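Local coordinates for imidazoleglycerol-phosphate dehydratase (Pyrococcus furiosus, PDB 5DNX), which catalyses the dehydration of D-erythro-1-(imidazol-4-yl)glycerol 3-phosphate to 3-(imidazol-4-yl)-2-oxopropyl phosphate, the sixth step of histidine biosynthesis, at residues 6-11 against 55-60; 22-27 against 49-54; 71-76 against 167-172; 95-100 against 129-134. All blocks are in the same frame, centred on the assembly; numbering follows the deposited sequence.

Contact 1: residues 6-11 against 55-60; sequences KETDII and WEDIGI. With MN (manganese (II) ion), chain D; 5LD ([(2R)-2-hydroxy-3-(1H-1,2,4-triazol-1-yl)propyl]phosphonic acid), chain F.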
# COMPACT_ATOMS: atom_id res chain seq x y z
N LYS A 6 -14.48 52.94 2.94
CA LYS A 6 -15.02 53.01 1.59
C LYS A 6 -15.79 51.75 1.20
O LYS A 6 -16.50 51.78 0.21
CB LYS A 6 -13.94 53.31 0.55
CG LYS A 6 -13.33 54.69 0.72
CD LYS A 6 -12.22 54.94 -0.29
CE LYS A 6 -11.63 56.33 -0.10
NZ LYS A 6 -10.49 56.54 -1.03
N GLU A 7 -15.65 50.65 1.96
CA GLU A 7 -16.33 49.39 1.66
C GLU A 7 -17.65 49.22 2.41
O GLU A 7 -18.60 48.67 1.86
CB GLU A 7 -15.42 48.20 2.03
CG GLU A 7 -14.13 48.21 1.24
CD GLU A 7 -13.07 47.20 1.72
OE1 GLU A 7 -13.17 46.62 2.83
OE2 GLU A 7 -12.08 47.06 0.97
N THR A 8 -17.65 49.61 3.68
CA THR A 8 -18.79 49.38 4.55
C THR A 8 -19.08 50.55 5.47
O THR A 8 -18.19 51.32 5.81
CB THR A 8 -18.60 48.15 5.46
OG1 THR A 8 -17.47 48.39 6.30
CG2 THR A 8 -18.41 46.87 4.64
N ASP A 9 -20.34 50.61 5.90
CA ASP A 9 -20.77 51.58 6.91
C ASP A 9 -21.66 50.83 7.89
O ASP A 9 -22.72 50.31 7.52
CB ASP A 9 -21.52 52.73 6.23
CG ASP A 9 -21.82 53.88 7.17
OD1 ASP A 9 -21.25 54.02 8.27
OD2 ASP A 9 -22.61 54.73 6.75
N ILE A 10 -21.20 50.74 9.13
CA ILE A 10 -21.82 49.86 10.13
C ILE A 10 -22.08 50.61 11.41
O ILE A 10 -21.18 51.29 11.93
CB ILE A 10 -20.92 48.63 10.43
CG1 ILE A 10 -20.78 47.78 9.16
CG2 ILE A 10 -21.50 47.78 11.56
CD1 ILE A 10 -19.61 46.84 9.21
N ILE A 11 -23.29 50.46 11.94
CA ILE A 11 -23.60 50.89 13.30
C ILE A 11 -24.00 49.68 14.16
O ILE A 11 -24.86 48.91 13.77
CB ILE A 11 -24.72 51.93 13.30
CG1 ILE A 11 -24.24 53.20 12.58
CG2 ILE A 11 -25.14 52.27 14.74
CD1 ILE A 11 -25.38 54.12 12.15
N TRP A 55 -19.26 40.82 6.48
CA TRP A 55 -19.08 39.85 7.57
C TRP A 55 -17.87 40.19 8.45
O TRP A 55 -17.97 40.22 9.67
CB TRP A 55 -19.01 38.41 7.05
CG TRP A 55 -20.37 37.85 6.61
CD1 TRP A 55 -21.22 38.35 5.64
CD2 TRP A 55 -21.03 36.71 7.15
NE1 TRP A 55 -22.34 37.57 5.55
CE2 TRP A 55 -22.26 36.57 6.48
CE3 TRP A 55 -20.70 35.77 8.15
CZ2 TRP A 55 -23.15 35.51 6.74
CZ3 TRP A 55 -21.59 34.75 8.43
CH2 TRP A 55 -22.81 34.64 7.73
N GLU A 56 -16.75 40.49 7.81
CA GLU A 56 -15.56 40.91 8.51
C GLU A 56 -15.78 42.20 9.33
O GLU A 56 -15.43 42.26 10.49
CB GLU A 56 -14.45 41.15 7.50
CG GLU A 56 -13.19 41.67 8.14
CD GLU A 56 -11.97 41.43 7.30
OE1 GLU A 56 -12.08 40.78 6.25
OE2 GLU A 56 -10.91 41.90 7.72
N ASP A 57 -16.34 43.22 8.68
CA ASP A 57 -16.46 44.53 9.32
C ASP A 57 -17.53 44.55 10.42
O ASP A 57 -17.38 45.27 11.40
CB ASP A 57 -16.67 45.62 8.30
CG ASP A 57 -15.45 45.84 7.39
OD1 ASP A 57 -14.38 45.20 7.61
OD2 ASP A 57 -15.57 46.65 6.45
N ILE A 58 -18.57 43.73 10.25
CA ILE A 58 -19.52 43.46 11.31
C ILE A 58 -18.84 42.81 12.51
O ILE A 58 -19.05 43.22 13.64
CB ILE A 58 -20.69 42.59 10.80
CG1 ILE A 58 -21.65 43.43 9.93
CG2 ILE A 58 -21.45 41.92 11.93
CD1 ILE A 58 -22.59 44.32 10.71
N GLY A 59 -18.01 41.80 12.27
CA GLY A 59 -17.21 41.22 13.35
C GLY A 59 -16.36 42.24 14.09
O GLY A 59 -16.38 42.30 15.32
N ILE A 60 -15.67 43.09 13.32
CA ILE A 60 -14.77 44.08 13.90
C ILE A 60 -15.58 45.06 14.75
O ILE A 60 -15.24 45.34 15.91
CB ILE A 60 -14.00 44.85 12.83
CG1 ILE A 60 -12.98 43.95 12.11
CG2 ILE A 60 -13.25 46.04 13.45
CD1 ILE A 60 -12.34 44.58 10.89
MN MN D . -10.85 39.40 5.08
O10 5LD F . -6.30 45.04 2.53
P9 5LD F . -7.14 46.32 2.69
O11 5LD F . -7.68 46.43 4.09
O12 5LD F . -6.40 47.56 2.26
C8 5LD F . -8.54 46.20 1.54
C7 5LD F . -9.31 44.87 1.46
O13 5LD F . -10.25 44.93 0.36
C6 5LD F . -10.11 44.59 2.72
N2 5LD F . -10.40 43.16 2.89
N1 5LD F . -10.93 42.44 1.82
C5 5LD F . -11.08 41.20 2.30
N4 5LD F . -10.66 41.13 3.59
C3 5LD F . -10.27 42.38 3.94
O HOH W 1 -13.79 47.91 5.11
O HOH W 2 -13.19 44.10 5.00
O HOH W 3 -9.24 40.43 6.26

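Contact 2: residues 22-27 against 49-54; sequences TNDLIL and DLRHHL. With MN (manganese (II) ion), chain D; MN (manganese (II) ion), chain E; 5LD ([(2R)-2-hydroxy-3-(1H-1,2,4-triazol-1-yl)propyl]phosphonic acid), chain F.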
# COMPACT_ATOMS: atom_id res chain seq x y z
N THR A 22 -28.70 44.17 8.00
CA THR A 22 -27.41 44.31 7.32
C THR A 22 -27.50 44.28 5.81
O THR A 22 -26.46 44.44 5.15
CB THR A 22 -26.46 43.14 7.74
OG1 THR A 22 -27.03 41.89 7.34
CG2 THR A 22 -26.24 43.11 9.25
N ASN A 23 -28.70 44.07 5.26
CA ASN A 23 -28.89 43.78 3.83
C ASN A 23 -28.27 42.45 3.40
O ASN A 23 -27.97 42.25 2.24
CB ASN A 23 -28.40 44.96 2.95
CG ASN A 23 -29.10 46.26 3.29
OD1 ASN A 23 -28.48 47.23 3.74
ND2 ASN A 23 -30.39 46.28 3.10
N ASP A 24 -28.06 41.54 4.35
CA ASP A 24 -27.67 40.18 4.04
C ASP A 24 -28.56 39.34 4.97
O ASP A 24 -28.40 39.41 6.21
CB ASP A 24 -26.18 40.04 4.35
CG ASP A 24 -25.65 38.62 4.22
OD1 ASP A 24 -26.42 37.66 4.45
OD2 ASP A 24 -24.43 38.48 3.92
N LEU A 25 -29.49 38.59 4.38
CA LEU A 25 -30.50 37.88 5.18
C LEU A 25 -29.92 36.75 6.04
O LEU A 25 -30.43 36.47 7.13
CB LEU A 25 -31.65 37.33 4.31
CG LEU A 25 -32.55 38.39 3.66
CD1 LEU A 25 -33.71 37.73 2.93
CD2 LEU A 25 -33.05 39.40 4.69
N ILE A 26 -28.86 36.12 5.55
CA ILE A 26 -28.14 35.10 6.33
C ILE A 26 -27.48 35.71 7.55
O ILE A 26 -27.64 35.21 8.70
CB ILE A 26 -27.04 34.40 5.52
CG1 ILE A 26 -27.57 33.83 4.18
CG2 ILE A 26 -26.35 33.32 6.36
CD1 ILE A 26 -28.53 32.69 4.31
N LEU A 27 -26.72 36.79 7.34
CA LEU A 27 -26.06 37.46 8.46
C LEU A 27 -27.06 38.04 9.44
O LEU A 27 -26.87 37.93 10.64
CB LEU A 27 -25.11 38.57 8.00
CG LEU A 27 -24.24 39.19 9.11
CD1 LEU A 27 -23.45 38.13 9.88
CD2 LEU A 27 -23.30 40.21 8.46
N ASP A 49 -20.38 46.79 0.11
CA ASP A 49 -20.15 46.46 -1.30
C ASP A 49 -20.16 44.95 -1.55
O ASP A 49 -20.94 44.47 -2.34
CB ASP A 49 -18.87 47.15 -1.84
CG ASP A 49 -17.62 46.94 -0.97
OD1 ASP A 49 -17.63 46.19 0.05
OD2 ASP A 49 -16.59 47.59 -1.29
N LEU A 50 -19.32 44.22 -0.83
CA LEU A 50 -19.20 42.77 -0.99
C LEU A 50 -19.44 42.07 0.35
O LEU A 50 -19.06 42.58 1.41
CB LEU A 50 -17.80 42.40 -1.48
CG LEU A 50 -17.32 42.97 -2.80
CD1 LEU A 50 -15.91 42.44 -3.04
CD2 LEU A 50 -18.29 42.60 -3.91
N ARG A 51 -20.05 40.90 0.31
CA ARG A 51 -20.42 40.19 1.53
C ARG A 51 -19.25 39.92 2.46
O ARG A 51 -19.39 40.03 3.66
CB ARG A 51 -21.18 38.91 1.22
CG ARG A 51 -22.58 39.11 0.65
CD ARG A 51 -23.24 37.77 0.38
NE ARG A 51 -23.73 37.17 1.63
CZ ARG A 51 -23.79 35.87 1.90
NH1 ARG A 51 -23.30 34.96 1.06
NH2 ARG A 51 -24.30 35.47 3.07
N HIS A 52 -18.07 39.58 1.91
CA HIS A 52 -16.92 39.36 2.78
C HIS A 52 -16.60 40.59 3.61
O HIS A 52 -16.33 40.47 4.80
CB HIS A 52 -15.74 38.97 1.94
CG HIS A 52 -14.45 38.70 2.66
ND1 HIS A 52 -13.68 37.60 2.32
CD2 HIS A 52 -13.72 39.41 3.55
CE1 HIS A 52 -12.55 37.64 3.01
NE2 HIS A 52 -12.55 38.73 3.75
N HIS A 53 -16.62 41.76 2.99
CA HIS A 53 -16.32 42.99 3.70
C HIS A 53 -17.35 43.23 4.80
O HIS A 53 -17.00 43.65 5.90
CB HIS A 53 -16.29 44.17 2.75
CG HIS A 53 -15.23 44.08 1.71
ND1 HIS A 53 -15.26 44.83 0.55
CD2 HIS A 53 -14.06 43.38 1.67
CE1 HIS A 53 -14.18 44.58 -0.17
NE2 HIS A 53 -13.44 43.71 0.49
N LEU A 54 -18.61 42.93 4.52
CA LEU A 54 -19.68 43.03 5.52
C LEU A 54 -19.45 42.11 6.73
O LEU A 54 -19.49 42.55 7.88
CB LEU A 54 -21.03 42.71 4.91
CG LEU A 54 -22.22 42.64 5.88
CD1 LEU A 54 -22.54 44.02 6.44
CD2 LEU A 54 -23.42 42.01 5.19
MN MN D . -10.85 39.40 5.08
MN MN E . -11.35 43.06 -0.32
O10 5LD F . -6.30 45.04 2.53
P9 5LD F . -7.14 46.32 2.69
O11 5LD F . -7.68 46.43 4.09
O12 5LD F . -6.40 47.56 2.26
C8 5LD F . -8.54 46.20 1.54
C7 5LD F . -9.31 44.87 1.46
O13 5LD F . -10.25 44.93 0.36
C6 5LD F . -10.11 44.59 2.72
N2 5LD F . -10.40 43.16 2.89
N1 5LD F . -10.93 42.44 1.82
C5 5LD F . -11.08 41.20 2.30
N4 5LD F . -10.66 41.13 3.59
C3 5LD F . -10.27 42.38 3.94
O HOH W 3 -9.24 40.43 6.26

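Contact 3: residues 71-76 against 167-172; sequences PEKFTR and ERVEST. With 5LD ([(2R)-2-hydroxy-3-(1H-1,2,4-triazol-1-yl)propyl]phosphonic acid), chain H.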
# COMPACT_ATOMS: atom_id res chain seq x y z
N PRO A 71 -17.52 45.61 31.50
CA PRO A 71 -17.14 46.16 32.81
C PRO A 71 -15.63 46.18 32.93
O PRO A 71 -14.96 45.39 32.27
CB PRO A 71 -17.76 45.20 33.82
CG PRO A 71 -18.30 44.06 33.06
CD PRO A 71 -18.34 44.40 31.60
N GLU A 72 -15.11 47.07 33.76
CA GLU A 72 -13.67 47.17 33.96
C GLU A 72 -13.08 45.80 34.32
O GLU A 72 -12.06 45.40 33.78
CB GLU A 72 -13.37 48.17 35.06
CG GLU A 72 -11.89 48.46 35.23
CD GLU A 72 -11.61 49.47 36.31
OE1 GLU A 72 -10.68 49.22 37.10
OE2 GLU A 72 -12.31 50.51 36.40
N LYS A 73 -13.74 45.10 35.24
CA LYS A 73 -13.33 43.77 35.67
C LYS A 73 -14.37 42.81 35.12
O LYS A 73 -15.55 42.90 35.47
CB LYS A 73 -13.23 43.70 37.19
CG LYS A 73 -12.08 44.51 37.76
CD LYS A 73 -12.18 44.55 39.28
CE LYS A 73 -11.46 45.74 39.88
NZ LYS A 73 -11.71 45.80 41.33
N PHE A 74 -13.93 41.87 34.28
CA PHE A 74 -14.86 40.98 33.60
C PHE A 74 -14.37 39.56 33.74
O PHE A 74 -13.20 39.31 34.05
CB PHE A 74 -15.06 41.37 32.12
CG PHE A 74 -13.77 41.57 31.39
CD1 PHE A 74 -13.17 40.52 30.71
CD2 PHE A 74 -13.11 42.80 31.45
CE1 PHE A 74 -11.94 40.72 30.04
CE2 PHE A 74 -11.89 42.99 30.80
CZ PHE A 74 -11.31 41.94 30.11
N THR A 75 -15.30 38.65 33.51
CA THR A 75 -15.15 37.23 33.80
C THR A 75 -14.10 36.57 32.90
O THR A 75 -13.47 35.59 33.28
CB THR A 75 -16.54 36.55 33.70
OG1 THR A 75 -17.31 36.96 34.84
CG2 THR A 75 -16.47 35.04 33.75
N ARG A 76 -13.95 37.12 31.70
CA ARG A 76 -12.89 36.79 30.70
C ARG A 76 -13.15 35.52 29.90
O ARG A 76 -13.02 35.52 28.66
CB ARG A 76 -11.49 36.71 31.33
CG ARG A 76 -10.40 36.31 30.36
CD ARG A 76 -9.06 36.21 31.08
NE ARG A 76 -8.04 35.73 30.15
CZ ARG A 76 -6.77 35.48 30.46
NH1 ARG A 76 -6.31 35.68 31.70
NH2 ARG A 76 -5.97 35.01 29.52
N GLU A 167 -15.24 40.28 40.25
CA GLU A 167 -14.63 41.00 41.36
C GLU A 167 -13.16 41.34 41.15
O GLU A 167 -12.63 42.14 41.91
CB GLU A 167 -14.76 40.19 42.65
CG GLU A 167 -16.19 39.88 43.09
CD GLU A 167 -16.24 38.97 44.30
OE1 GLU A 167 -15.40 38.04 44.42
OE2 GLU A 167 -17.13 39.16 45.15
N ARG A 168 -12.48 40.75 40.17
CA ARG A 168 -11.04 40.96 40.03
C ARG A 168 -10.60 41.04 38.58
O ARG A 168 -11.35 40.70 37.67
CB ARG A 168 -10.29 39.82 40.73
CG ARG A 168 -10.55 38.47 40.12
CD ARG A 168 -9.95 37.31 40.90
NE ARG A 168 -10.24 36.10 40.16
CZ ARG A 168 -9.75 34.89 40.41
NH1 ARG A 168 -10.10 33.89 39.60
NH2 ARG A 168 -8.90 34.68 41.41
N VAL A 169 -9.37 41.48 38.39
CA VAL A 169 -8.70 41.37 37.09
C VAL A 169 -8.38 39.90 36.90
O VAL A 169 -7.65 39.33 37.70
CB VAL A 169 -7.40 42.20 37.04
CG1 VAL A 169 -6.64 41.95 35.73
CG2 VAL A 169 -7.73 43.69 37.17
N GLU A 170 -8.94 39.28 35.86
CA GLU A 170 -8.86 37.83 35.75
C GLU A 170 -7.58 37.41 35.00
O GLU A 170 -7.66 36.79 33.95
CB GLU A 170 -10.12 37.28 35.07
CG GLU A 170 -11.40 37.40 35.89
CD GLU A 170 -11.48 36.39 37.04
OE1 GLU A 170 -10.83 35.32 36.98
OE2 GLU A 170 -12.21 36.67 38.01
N SER A 171 -6.42 37.68 35.59
CA SER A 171 -5.15 37.21 35.03
C SER A 171 -4.09 37.13 36.11
O SER A 171 -3.96 38.05 36.89
CB SER A 171 -4.64 38.12 33.93
OG SER A 171 -3.36 37.70 33.50
N THR A 172 -3.33 36.05 36.14
CA THR A 172 -2.22 35.93 37.09
C THR A 172 -1.13 36.97 36.85
O THR A 172 -0.38 37.24 37.77
CB THR A 172 -1.56 34.54 37.08
OG1 THR A 172 -1.08 34.22 35.76
CG2 THR A 172 -2.54 33.49 37.56
O10 5LD H . -3.54 35.58 32.09
P9 5LD H . -2.57 35.14 31.01
O11 5LD H . -3.14 33.96 30.20
O12 5LD H . -2.20 36.30 30.10
C8 5LD H . -1.12 34.53 31.88
C7 5LD H . -0.12 33.70 31.05
O13 5LD H . 0.92 33.20 31.88
C6 5LD H . 0.60 34.52 29.99
N2 5LD H . 1.16 33.72 28.90
N1 5LD H . 1.94 32.59 29.21
C5 5LD H . 2.31 32.12 27.99
N4 5LD H . 1.75 32.86 27.01
C3 5LD H . 1.06 33.88 27.60
O HOH W 4 -11.08 40.82 34.77

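Contact 4: residues 95-100 against 129-134; sequences ISNRPY and GLRATI. With 5LD ([(2R)-2-hydroxy-3-(1H-1,2,4-triazol-1-yl)propyl]phosphonic acid), chain H.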
# COMPACT_ATOMS: atom_id res chain seq x y z
N ILE A 95 -11.37 36.44 26.60
CA ILE A 95 -11.16 37.86 26.32
C ILE A 95 -9.77 38.26 26.87
O ILE A 95 -9.62 38.89 27.91
CB ILE A 95 -12.32 38.74 26.82
CG1 ILE A 95 -13.67 38.25 26.24
CG2 ILE A 95 -12.07 40.19 26.42
CD1 ILE A 95 -14.87 38.97 26.85
N SER A 96 -8.77 37.87 26.10
CA SER A 96 -7.37 37.80 26.50
C SER A 96 -6.53 39.01 26.17
O SER A 96 -5.39 39.09 26.61
CB SER A 96 -6.75 36.62 25.73
OG SER A 96 -6.93 36.85 24.33
N ASN A 97 -7.05 39.89 25.32
CA ASN A 97 -6.25 40.90 24.65
C ASN A 97 -5.17 40.31 23.71
O ASN A 97 -4.19 40.97 23.39
CB ASN A 97 -5.65 41.87 25.66
CG ASN A 97 -5.36 43.22 25.06
OD1 ASN A 97 -6.04 43.66 24.15
ND2 ASN A 97 -4.31 43.88 25.54
N ARG A 98 -5.36 39.07 23.26
CA ARG A 98 -4.46 38.43 22.31
C ARG A 98 -5.28 37.93 21.12
O ARG A 98 -5.67 36.78 21.13
CB ARG A 98 -3.74 37.25 22.97
CG ARG A 98 -2.71 37.66 24.00
CD ARG A 98 -1.91 36.46 24.49
NE ARG A 98 -2.71 35.46 25.25
CZ ARG A 98 -2.72 35.33 26.58
NH1 ARG A 98 -2.01 36.14 27.37
NH2 ARG A 98 -3.44 34.36 27.12
N PRO A 99 -5.53 38.77 20.11
CA PRO A 99 -6.41 38.33 18.99
C PRO A 99 -5.96 37.01 18.39
O PRO A 99 -4.79 36.84 18.03
CB PRO A 99 -6.28 39.46 17.97
CG PRO A 99 -5.95 40.64 18.79
CD PRO A 99 -5.18 40.18 19.98
N TYR A 100 -6.90 36.09 18.28
CA TYR A 100 -6.67 34.79 17.69
C TYR A 100 -8.02 34.15 17.38
O TYR A 100 -8.92 34.20 18.21
CB TYR A 100 -5.96 33.91 18.70
CG TYR A 100 -5.66 32.50 18.21
CD1 TYR A 100 -4.55 32.23 17.43
CD2 TYR A 100 -6.53 31.46 18.51
CE1 TYR A 100 -4.29 30.93 16.97
CE2 TYR A 100 -6.27 30.15 18.09
CZ TYR A 100 -5.16 29.91 17.30
OH TYR A 100 -4.94 28.62 16.88
N GLY A 129 -11.51 42.82 16.92
CA GLY A 129 -12.22 44.02 17.48
C GLY A 129 -12.39 43.96 18.99
O GLY A 129 -12.22 44.95 19.70
N LEU A 130 -12.79 42.80 19.48
CA LEU A 130 -12.91 42.55 20.93
C LEU A 130 -11.53 42.40 21.58
O LEU A 130 -11.35 42.76 22.74
CB LEU A 130 -13.77 41.31 21.19
CG LEU A 130 -14.01 40.87 22.64
CD1 LEU A 130 -14.60 41.98 23.52
CD2 LEU A 130 -14.84 39.62 22.69
N ARG A 131 -10.55 41.90 20.81
CA ARG A 131 -9.20 41.53 21.29
C ARG A 131 -9.30 40.31 22.18
O ARG A 131 -9.22 40.38 23.40
CB ARG A 131 -8.43 42.70 21.91
CG ARG A 131 -8.48 43.94 21.03
CD ARG A 131 -7.51 45.04 21.46
NE ARG A 131 -7.65 45.39 22.86
CZ ARG A 131 -8.44 46.34 23.38
NH1 ARG A 131 -9.24 47.08 22.63
NH2 ARG A 131 -8.42 46.55 24.68
N ALA A 132 -9.57 39.18 21.51
CA ALA A 132 -9.91 37.96 22.19
C ALA A 132 -9.38 36.74 21.42
O ALA A 132 -9.10 36.80 20.21
CB ALA A 132 -11.43 37.88 22.35
N THR A 133 -9.30 35.65 22.16
CA THR A 133 -9.02 34.33 21.67
C THR A 133 -10.36 33.60 21.47
O THR A 133 -11.17 33.49 22.41
CB THR A 133 -8.21 33.58 22.74
OG1 THR A 133 -7.02 34.31 23.08
CG2 THR A 133 -7.88 32.12 22.30
N ILE A 134 -10.61 33.09 20.26
CA ILE A 134 -11.87 32.40 19.95
C ILE A 134 -11.60 31.08 19.23
O ILE A 134 -10.99 31.07 18.16
CB ILE A 134 -12.81 33.28 19.09
CG1 ILE A 134 -13.05 34.65 19.76
CG2 ILE A 134 -14.12 32.54 18.83
CD1 ILE A 134 -13.97 35.56 18.95
O10 5LD H . -3.54 35.58 32.09
P9 5LD H . -2.57 35.14 31.01
O11 5LD H . -3.14 33.96 30.20
O12 5LD H . -2.20 36.30 30.10
C8 5LD H . -1.12 34.53 31.88
C7 5LD H . -0.12 33.70 31.05
O13 5LD H . 0.92 33.20 31.88
C6 5LD H . 0.60 34.52 29.99
N2 5LD H . 1.16 33.72 28.90
N1 5LD H . 1.94 32.59 29.21
C5 5LD H . 2.31 32.12 27.99
N4 5LD H . 1.75 32.86 27.01
C3 5LD H . 1.06 33.88 27.60
O HOH W 5 -5.72 32.99 25.35

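Contact 1: residues 6-11 against 55-60
The flat carboxylate of Asp57 takes the Thr8 hydroxyl on the anti lone pair of OD2, the one turned away from OD1, in a short bond of 2.6 Å between Thr8 OG1 and Asp57 OD2. It ties strand 8-14 to helix 51-69, which packs against the sheet and bears manganese ligands of the active site. With chi1 at 62°, the Thr8 OG1 stands between backbone N and carbonyl carbon, and the branch drops onto the helix. A valine in place of Thr8 would remove this donor and would probably leave Asp57 OD2 relying on a bridging water and on a weak, long pairing with Arg3. The carboxylate of Glu7 comes close as well, but water mediates: one molecule donates both to Glu7 OE1 and to Asp57 OD2 (2.6 Å from that OD2), and a second donates to Asp57 OD1. Their hydrogens are likely to ease the closeness of two acidic groups. Glu7 OE2 lies 2.9 Å from the ligand hydroxyl O13, while Glu56, one residue before Asp57, binds manganese through OE1 at 2.2 Å; His52, Glu121 and His146 of a neighbouring subunit also bind that ion. Further along the strand the chemistry turns apolar, as suits a branched isoleucine facing a helix: Ile10 CG2 meets Ile58 CD1 at 3.7 Å, and Ile10 CD1 presses to 3.3 Å from Asp57 CB.

Contact 2: residues 22-27 against 49-54
Two helix N-termini meet here through a salt bridge: Asp24, the N-cap of helix 25-38, receives Arg51 from the first turn of helix 51-69. Arg51 NE donates to Asp24 OD2 at 2.7 Å and 161°; the oxygen lies close to the guanidinium plane, while NE meets it from above the carboxylate plane. Arg51 NH2 adds only weak bonds to both carboxylate oxygens. A bend at chi3 (78°) swings the guanidinium over to Asp24. Aspartate suits the cap because its short chain lets OD1 accept from Leu27 N (3.0 Å, 174°), nearly straight, while OD2 serves Arg51 and also Trp55. Arg51 has further partners in Gly113 and in Glu112 of a neighbouring subunit. The helix continues into the HHxxE metal-binding sequence of this family: His52 NE2 binds one manganese at 2.3 Å, and His53 NE2 binds the second at 2.3 Å. The bound triazole joins the two ions, N4 to the first and N1 to the second. Asp49 is a second-shell residue here, its OD1 accepting from His53 ND1 at 2.8 Å as well as from Leu50 N, which should fix the rotation of the imidazole. Leu54 adds the apolar part of the contact. Its CD2 touches Asp24 CB at 3.5 Å, and Leu27 reaches it tip to tip, Leu27 CD2 lying 3.7 Å from Leu54 CG.

Contact 3: residues 71-76 against 167-172
Part of the pocket for the phosphonate end of the bound inhibitor is built here, where Arg76 from one loop joins the C-terminal tail; Arg98, Lys173 and Lys153 of a neighbouring subunit complete it. Arg76 NH1 has two acceptors close to its guanidinium plane: the backbone oxygen Glu170 O at 2.8 Å, with an N-H...O angle of 166°, and the inhibitor's O10, also 2.8 Å from that NH1. The neighbouring Arg76 NH2 reaches O11 at 3.1 Å, and Ser171 OG gives O10 a second donor at 2.6 Å. Arginine suits this place: its fully extended chain carries several N-H groups out to the anion, and Asp94 forms a salt bridge with its NE. Glu170, the centre of an inverse gamma turn, offers its carbonyl to Arg76 while its side chain bends back at chi2. There Arg168 grips it side-on, Arg168 NE to Glu170 OE2 at 3.0 Å and NH1 to OE1; Ser166 also binds OE2, and Arg168 NH2 goes on to Phe36 of a neighbouring subunit. One water stitches the backbones together, accepting from Phe74 N and Glu170 N and donating to Arg168 O, over one face of the Phe74 ring. At the outer end Lys73 CB lies 3.6 Å from Arg168 O. The contact joins the loop between helix 51-69 and strand 77-84 to the segment following helix 144-162, with Arg76 backbone-bonded to Ala162 and Ile95.

Contact 4: residues 95-100 against 129-134
Arg131 loses the most surface, lying side by side with Asn97: its NE donates to Asn97 OD1 at 2.7 Å and 160°, the oxygen in the guanidinium plane although the amide and guanidinium planes stand 77° apart. Arginine suits the place because its long chain can fold, here at chi3 (-53°), to set NE on that oxygen. Asn97 N in turn reaches Arg131 O at 2.9 Å. With an alanine in place of Arg131 the guanidinium is gone, and the Asn97 amide is likely to lose its donor at OD1 and turn more freely. Tyr100 forms a parallel beta bridge with Thr133: Tyr100 N bonds to Ala132 O at 3.0 Å, and Ile134 N to Tyr100 O at 2.9 Å. On the same face of the sheet Tyr100 CD2 rests 4.1 Å from Thr133 CG2. Ile95 fills the apolar side, its side chain crossing that of Leu130 at about a right angle, CG1 4.0 Å from Leu130 CD2. Thr133 OG1 and Ser96 OG also share a hydrogen bond, and Arg98 directs NH1 to inhibitor O12 at 2.7 Å. The contact lies where strand 87-94 ends and strand 100-104 begins; helix 116-130 makes the beta-alpha-beta crossover to strand 133-140, and helix 144-162 covers Leu130 and Ile134.

Contacts 1, 2 and 4 are buried, whereas contact 3 is only partly so and includes exposed residues. Contacts 1 and 2 both draw on helix 51-69 and touch where Trp55 NE1 approaches Asp24 OD2; each combines polar side-chain bonds with apolar packing beside manganese ligands. Contacts 3 and 4 adjoin through the backbones of Arg76 and Ile95, and from each an arginine, Arg76 or Arg98, reaches the phosphonate of a different inhibitor molecule; contact 4 is otherwise backbone pairing and apolar packing. Contacts 2 and 3 lie on opposite sides of the chain's centre, 34 Å apart between centres. One chain thus supplies some metal ligands of one site and phosphonate ligands of another, consistent with sites shared between subunits.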